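Local coordinates for protein CRISPR-associated endonuclease/helicase Cas3 (PDB 3SK9) that cuts single-stranded DNA through its N-terminal HD nuclease domain, the part present here, in CRISPR-based defence of a thermophilic bacterium against mobile genetic elements, at residues A[58-61]-A[62-66]; A[145-148]-A[149-153]. All blocks are in the same frame, centred on the assembly; numbering follows the deposited sequence.

Contact 1 of 2, residues A[58-61]-A[62-66]; sequences LPEE and GALAW
Leu58 leans over the first turn of helix 60-71, and its apolar contacts are the main side-chain part of this local contact. CB of Leu58 lies 4.0 Å from CB of Ala63, while CD1 of Leu58 reaches CB of Trp66, also at 4.0 Å. Because CG sits beside the backbone N (chi1 -70°), the isobutyl group runs along the helix and CD1 passes over the backbone between Ala63 and Trp66, 3.8 Å from O of Gly62. CD1 approaches the indole of Trp66 obliquely. The buried indole of Trp66 makes an edge-to-face contact with Trp56 and also touches Leu127 and Pro186, and Leu58 itself also touches Pro184 and Pro187 in a loop.

The backbone bonds follow the i to i+4 pattern. N of Ala63 donates to O of Pro59 at 2.9 Å, with an N-H...O angle of 157°. N of Leu64 donates to O of Glu60 at 3.0 Å, and that carbonyl oxygen is also approached by CG of Leu64 at 3.3 Å. The third bond, from N of Ala65 to O of Glu61, is longer at 3.3 Å, and its donor is tilted 32° from the carbonyl plane.

The acidic chains leave the turn: Glu61 leads away from it, whereas Glu60 forms a salt bridge with Arg49. Leu64 faces helices 26-43 and 46-56.

The ring nitrogen of Pro59 carries no N-H, while its carbonyl oxygen accepts the first i to i+4 bond, from Ala63. With Pro59 at the N-cap position, Leu58 just before it and Ala63 four residues after it meet in the manner of a hydrophobic staple, here with a small alanine partner, within the all-helical part of the Cas3 HD domain.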
ATOM      1  N   LEU A  58      12.703  11.978   8.608  1.00 25.79           N
ATOM      2  CA  LEU A  58      13.425  11.913   7.330  1.00 27.26           C
ATOM      3  C   LEU A  58      13.314  13.240   6.593  1.00 31.18           C
ATOM      4  O   LEU A  58      12.314  13.958   6.753  1.00 29.65           O
ATOM      5  CB  LEU A  58      12.849  10.813   6.423  1.00 29.37           C
ATOM      6  CG  LEU A  58      13.064   9.342   6.816  1.00 25.53           C
ATOM      7  CD1 LEU A  58      12.085   8.402   6.054  1.00 24.54           C
ATOM      8  CD2 LEU A  58      14.515   8.973   6.549  1.00 28.88           C
ATOM      9  N   PRO A  59      14.322  13.567   5.769  1.00 32.46           N
ATOM     10  CA  PRO A  59      14.138  14.655   4.807  1.00 31.59           C
ATOM     11  C   PRO A  59      12.853  14.397   4.030  1.00 31.71           C
ATOM     12  O   PRO A  59      12.470  13.243   3.782  1.00 25.70           O
ATOM     13  CB  PRO A  59      15.350  14.517   3.874  1.00 35.26           C
ATOM     14  CG  PRO A  59      16.374  13.822   4.688  1.00 41.25           C
ATOM     15  CD  PRO A  59      15.595  12.855   5.548  1.00 41.56           C
ATOM     16  N   GLU A  60      12.182  15.475   3.672  1.00 26.23           N
ATOM     17  CA  GLU A  60      10.893  15.370   3.018  1.00 31.54           C
ATOM     18  C   GLU A  60      10.854  14.361   1.861  1.00 34.23           C
ATOM     19  O   GLU A  60       9.931  13.546   1.792  1.00 27.77           O
ATOM     20  CB  GLU A  60      10.475  16.746   2.524  1.00 34.24           C
ATOM     21  CG  GLU A  60       9.006  16.797   2.231  1.00 47.17           C
ATOM     22  CD  GLU A  60       8.542  18.191   1.929  1.00 50.31           C
ATOM     23  OE1 GLU A  60       8.435  19.003   2.885  1.00 51.06           O
ATOM     24  OE2 GLU A  60       8.305  18.453   0.734  1.00 42.84           O
ATOM     25  N   GLU A  61      11.830  14.416   0.949  1.00 25.49           N
ATOM     26  CA  GLU A  61      11.851  13.519  -0.186  1.00 30.05           C
ATOM     27  C   GLU A  61      11.899  12.022   0.216  1.00 35.14           C
ATOM     28  O   GLU A  61      11.217  11.195  -0.396  1.00 30.74           O
ATOM     29  CB  GLU A  61      13.020  13.874  -1.080  1.00 36.74           C
ATOM     30  CG  GLU A  61      13.061  13.064  -2.362  1.00 56.66           C
ATOM     31  CD  GLU A  61      13.869  13.757  -3.437  1.00 71.01           C
ATOM     32  OE1 GLU A  61      14.564  13.052  -4.203  1.00 76.73           O
ATOM     33  OE2 GLU A  61      13.809  15.012  -3.496  1.00 72.48           O
ATOM     34  N   GLY A  62      12.694  11.686   1.235  1.00 28.21           N
ATOM     35  CA  GLY A  62      12.759  10.322   1.738  1.00 30.45           C
ATOM     36  C   GLY A  62      11.476   9.960   2.478  1.00 26.45           C
ATOM     37  O   GLY A  62      11.015   8.825   2.401  1.00 22.89           O
ATOM     38  N   ALA A  63      10.898  10.927   3.195  1.00 20.96           N
ATOM     39  CA  ALA A  63       9.677  10.676   3.961  1.00 17.74           C
ATOM     40  C   ALA A  63       8.516  10.283   3.024  1.00 22.24           C
ATOM     41  O   ALA A  63       7.755   9.346   3.307  1.00 21.29           O
ATOM     42  CB  ALA A  63       9.308  11.867   4.765  1.00 23.75           C
ATOM     43  N   LEU A  64       8.396  10.994   1.898  1.00 23.30           N
ATOM     44  CA  LEU A  64       7.297  10.703   0.972  1.00 21.95           C
ATOM     45  C   LEU A  64       7.514   9.349   0.258  1.00 21.51           C
ATOM     46  O   LEU A  64       6.562   8.590   0.046  1.00 19.91           O
ATOM     47  CB  LEU A  64       7.104  11.824  -0.039  1.00 23.03           C
ATOM     48  CG  LEU A  64       6.947  13.244   0.524  1.00 29.78           C
ATOM     49  CD1 LEU A  64       6.666  14.215  -0.650  1.00 30.56           C
ATOM     50  CD2 LEU A  64       5.872  13.378   1.615  1.00 31.46           C
ATOM     51  N   ALA A  65       8.757   9.039  -0.098  1.00 20.98           N
ATOM     52  CA  ALA A  65       9.056   7.742  -0.686  1.00 26.63           C
ATOM     53  C   ALA A  65       8.762   6.590   0.281  1.00 24.92           C
ATOM     54  O   ALA A  65       8.224   5.571  -0.150  1.00 20.25           O
ATOM     55  CB  ALA A  65      10.524   7.684  -1.169  1.00 25.87           C
ATOM     56  N   TRP A  66       9.168   6.736   1.552  1.00 19.91           N
ATOM     57  CA  TRP A  66       8.826   5.780   2.624  1.00 16.70           C
ATOM     58  C   TRP A  66       7.302   5.557   2.742  1.00 21.77           C
ATOM     59  O   TRP A  66       6.788   4.403   2.746  1.00 19.21           O
ATOM     60  CB  TRP A  66       9.405   6.281   3.962  1.00 19.03           C
ATOM     61  CG  TRP A  66       8.770   5.707   5.200  1.00 21.01           C
ATOM     62  CD1 TRP A  66       7.962   6.375   6.115  1.00 25.10           C
ATOM     63  CD2 TRP A  66       8.913   4.370   5.702  1.00 21.50           C
ATOM     64  NE1 TRP A  66       7.588   5.520   7.116  1.00 27.10           N
ATOM     65  CE2 TRP A  66       8.141   4.282   6.885  1.00 22.38           C
ATOM     66  CE3 TRP A  66       9.603   3.242   5.258  1.00 26.26           C
ATOM     67  CZ2 TRP A  66       8.072   3.104   7.648  1.00 27.09           C
ATOM     68  CZ3 TRP A  66       9.530   2.064   6.017  1.00 24.02           C
ATOM     69  CH2 TRP A  66       8.747   2.007   7.193  1.00 27.56           C
TER

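Contact 2 of 2, residues A[145-148]-A[149-153]; sequences FPAN and AEEKS
OD1 of Asn148 receives the backbone N-H of Glu151 at 2.8 Å, nearly straight at 176°, while N of Glu150 lies 3.1 Å from the same oxygen. This is one half of a capping box at the start of helix 149-161. In the other half, OE1 of Glu151 accepts from N of Asn148 at 3.0 Å through its anti lone pair, the one pointing away from OE2. The two side chains cross at about a right angle, with the amide and carboxylate planes 37° apart. CG of Asn148 lies between the backbone N and the carbonyl carbon (chi1 62°), which turns OD1 back over the first turn. The carboxylate has a second partner, since OE2 of Glu151 is hydrogen-bonded to His142; this should fix its rotation.

The ordinary helix ladder begins with N of Lys152 donating to O of Asn148 at 3.0 Å. Ala147, next to the cap, packs on Val112 of helix 110-124, and its CB lies 4.1 Å from CG of Lys152. The lysine chain bends at its third torsion, bringing CE close to O of Ala147, and a water joins its end to the loop, donating to O of Ala147 at 2.8 Å and accepting from NZ of Lys152 at 3.2 Å.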
ATOM      1  N   PHE A 145      -8.358   0.201  12.512  1.00 15.63           N
ATOM      2  CA  PHE A 145      -8.646  -0.521  13.750  1.00 15.59           C
ATOM      3  C   PHE A 145      -8.163  -1.975  13.582  1.00 17.53           C
ATOM      4  O   PHE A 145      -8.336  -2.574  12.498  1.00 21.30           O
ATOM      5  CB  PHE A 145     -10.144  -0.490  14.037  1.00 21.39           C
ATOM      6  CG  PHE A 145     -10.693   0.905  14.266  1.00 19.88           C
ATOM      7  CD1 PHE A 145     -10.462   1.547  15.472  1.00 25.47           C
ATOM      8  CD2 PHE A 145     -11.502   1.512  13.313  1.00 20.34           C
ATOM      9  CE1 PHE A 145     -10.998   2.828  15.738  1.00 23.39           C
ATOM     10  CE2 PHE A 145     -12.029   2.837  13.538  1.00 24.22           C
ATOM     11  CZ  PHE A 145     -11.775   3.471  14.749  1.00 26.86           C
ATOM     12  N   PRO A 146      -7.552  -2.536  14.632  1.00 19.91           N
ATOM     13  CA  PRO A 146      -6.913  -3.847  14.431  1.00 22.12           C
ATOM     14  C   PRO A 146      -7.916  -5.008  14.269  1.00 17.48           C
ATOM     15  O   PRO A 146      -8.966  -5.031  14.926  1.00 19.52           O
ATOM     16  CB  PRO A 146      -6.071  -4.036  15.694  1.00 23.76           C
ATOM     17  CG  PRO A 146      -6.728  -3.159  16.735  1.00 29.92           C
ATOM     18  CD  PRO A 146      -7.412  -2.029  16.015  1.00 21.17           C
ATOM     19  N   ALA A 147      -7.537  -5.990  13.475  1.00 21.43           N
ATOM     20  CA  ALA A 147      -8.353  -7.198  13.301  1.00 27.06           C
ATOM     21  C   ALA A 147      -8.583  -7.881  14.662  1.00 25.47           C
ATOM     22  O   ALA A 147      -7.679  -7.917  15.495  1.00 22.09           O
ATOM     23  CB  ALA A 147      -7.652  -8.159  12.411  1.00 21.12           C
ATOM     24  N   ASN A 148      -9.761  -8.464  14.865  1.00 19.05           N
ATOM     25  CA  ASN A 148     -10.040  -9.090  16.157  1.00 21.91           C
ATOM     26  C   ASN A 148      -9.503 -10.519  16.272  1.00 19.49           C
ATOM     27  O   ASN A 148      -9.019 -11.097  15.311  1.00 21.43           O
ATOM     28  CB  ASN A 148     -11.561  -9.055  16.452  1.00 24.20           C
ATOM     29  CG  ASN A 148     -12.398  -9.837  15.417  1.00 27.77           C
ATOM     30  OD1 ASN A 148     -12.129 -11.002  15.131  1.00 22.99           O
ATOM     31  ND2 ASN A 148     -13.429  -9.189  14.866  1.00 26.96           N
ATOM     32  N   ALA A 149      -9.656 -11.113  17.445  1.00 23.81           N
ATOM     33  CA  ALA A 149      -9.133 -12.466  17.705  1.00 27.26           C
ATOM     34  C   ALA A 149      -9.678 -13.534  16.801  1.00 27.32           C
ATOM     35  O   ALA A 149      -8.947 -14.409  16.379  1.00 27.75           O
ATOM     36  CB  ALA A 149      -9.401 -12.857  19.151  1.00 28.73           C
ATOM     37  N   GLU A 150     -10.979 -13.509  16.539  1.00 22.95           N
ATOM     38  CA  GLU A 150     -11.578 -14.498  15.680  1.00 28.09           C
ATOM     39  C   GLU A 150     -11.055 -14.360  14.237  1.00 25.86           C
ATOM     40  O   GLU A 150     -10.709 -15.362  13.618  1.00 27.46           O
ATOM     41  CB  GLU A 150     -13.097 -14.390  15.738  1.00 32.06           C
ATOM     42  CG  GLU A 150     -13.853 -15.338  14.776  1.00 42.70           C
ATOM     43  CD  GLU A 150     -13.682 -16.837  15.071  1.00 51.23           C
ATOM     44  OE1 GLU A 150     -13.090 -17.223  16.107  1.00 44.87           O
ATOM     45  OE2 GLU A 150     -14.156 -17.635  14.229  1.00 60.56           O
ATOM     46  N   GLU A 151     -11.010 -13.147  13.675  1.00 21.36           N
ATOM     47  CA  GLU A 151     -10.411 -12.979  12.347  1.00 20.18           C
ATOM     48  C   GLU A 151      -8.973 -13.521  12.289  1.00 23.70           C
ATOM     49  O   GLU A 151      -8.601 -14.204  11.352  1.00 23.39           O
ATOM     50  CB  GLU A 151     -10.355 -11.495  11.996  1.00 23.53           C
ATOM     51  CG  GLU A 151     -11.705 -10.887  11.677  1.00 26.13           C
ATOM     52  CD  GLU A 151     -11.553  -9.377  11.323  1.00 33.65           C
ATOM     53  OE1 GLU A 151     -10.951  -8.636  12.124  1.00 27.50           O
ATOM     54  OE2 GLU A 151     -12.042  -8.936  10.258  1.00 33.67           O
ATOM     55  N   LYS A 152      -8.159 -13.182  13.283  1.00 23.23           N
ATOM     56  CA  LYS A 152      -6.766 -13.617  13.260  1.00 23.98           C
ATOM     57  C   LYS A 152      -6.669 -15.139  13.408  1.00 22.89           C
ATOM     58  O   LYS A 152      -5.845 -15.763  12.728  1.00 28.48           O
ATOM     59  CB  LYS A 152      -5.948 -12.896  14.322  1.00 28.94           C
ATOM     60  CG  LYS A 152      -5.842 -11.401  14.037  1.00 30.56           C
ATOM     61  CD  LYS A 152      -4.871 -10.724  14.967  1.00 32.12           C
ATOM     62  CE  LYS A 152      -5.442 -10.580  16.363  1.00 43.05           C
ATOM     63  NZ  LYS A 152      -4.468  -9.878  17.235  1.00 45.80           N
ATOM     64  N   SER A 153      -7.516 -15.737  14.249  1.00 26.12           N
ATOM     65  CA  SER A 153      -7.548 -17.192  14.386  1.00 24.83           C
ATOM     66  C   SER A 153      -7.870 -17.844  13.049  1.00 24.98           C
ATOM     67  O   SER A 153      -7.214 -18.813  12.668  1.00 27.08           O
ATOM     68  CB  SER A 153      -8.583 -17.607  15.460  1.00 24.05           C
ATOM     69  OG  SER A 153      -8.697 -19.018  15.530  1.00 48.58           O
TER
HETATM   70  O   HOH W   1      -4.916  -7.322  15.401  1.00 32.38           O

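Both contacts are the first turn of a helix, but they start different helices, 60-71 in contact 1 and 149-161 in contact 2. Their centres are 31 Å apart and their nearest atoms about 17 Å, so neither touches the other. Contact 1 is partly buried, with three of nine touching residues buried, and its capping residue has no side-chain donor or acceptor: apolar packing accompanies the backbone bonds. Contact 2 lies at the surface, with one buried residue of six, and its start is held by side-chain-to-backbone bonds in both directions and a bridging water. Both lie in the HD domain, away from the metal-binding residues His29, His74, Asp75 and Asp210.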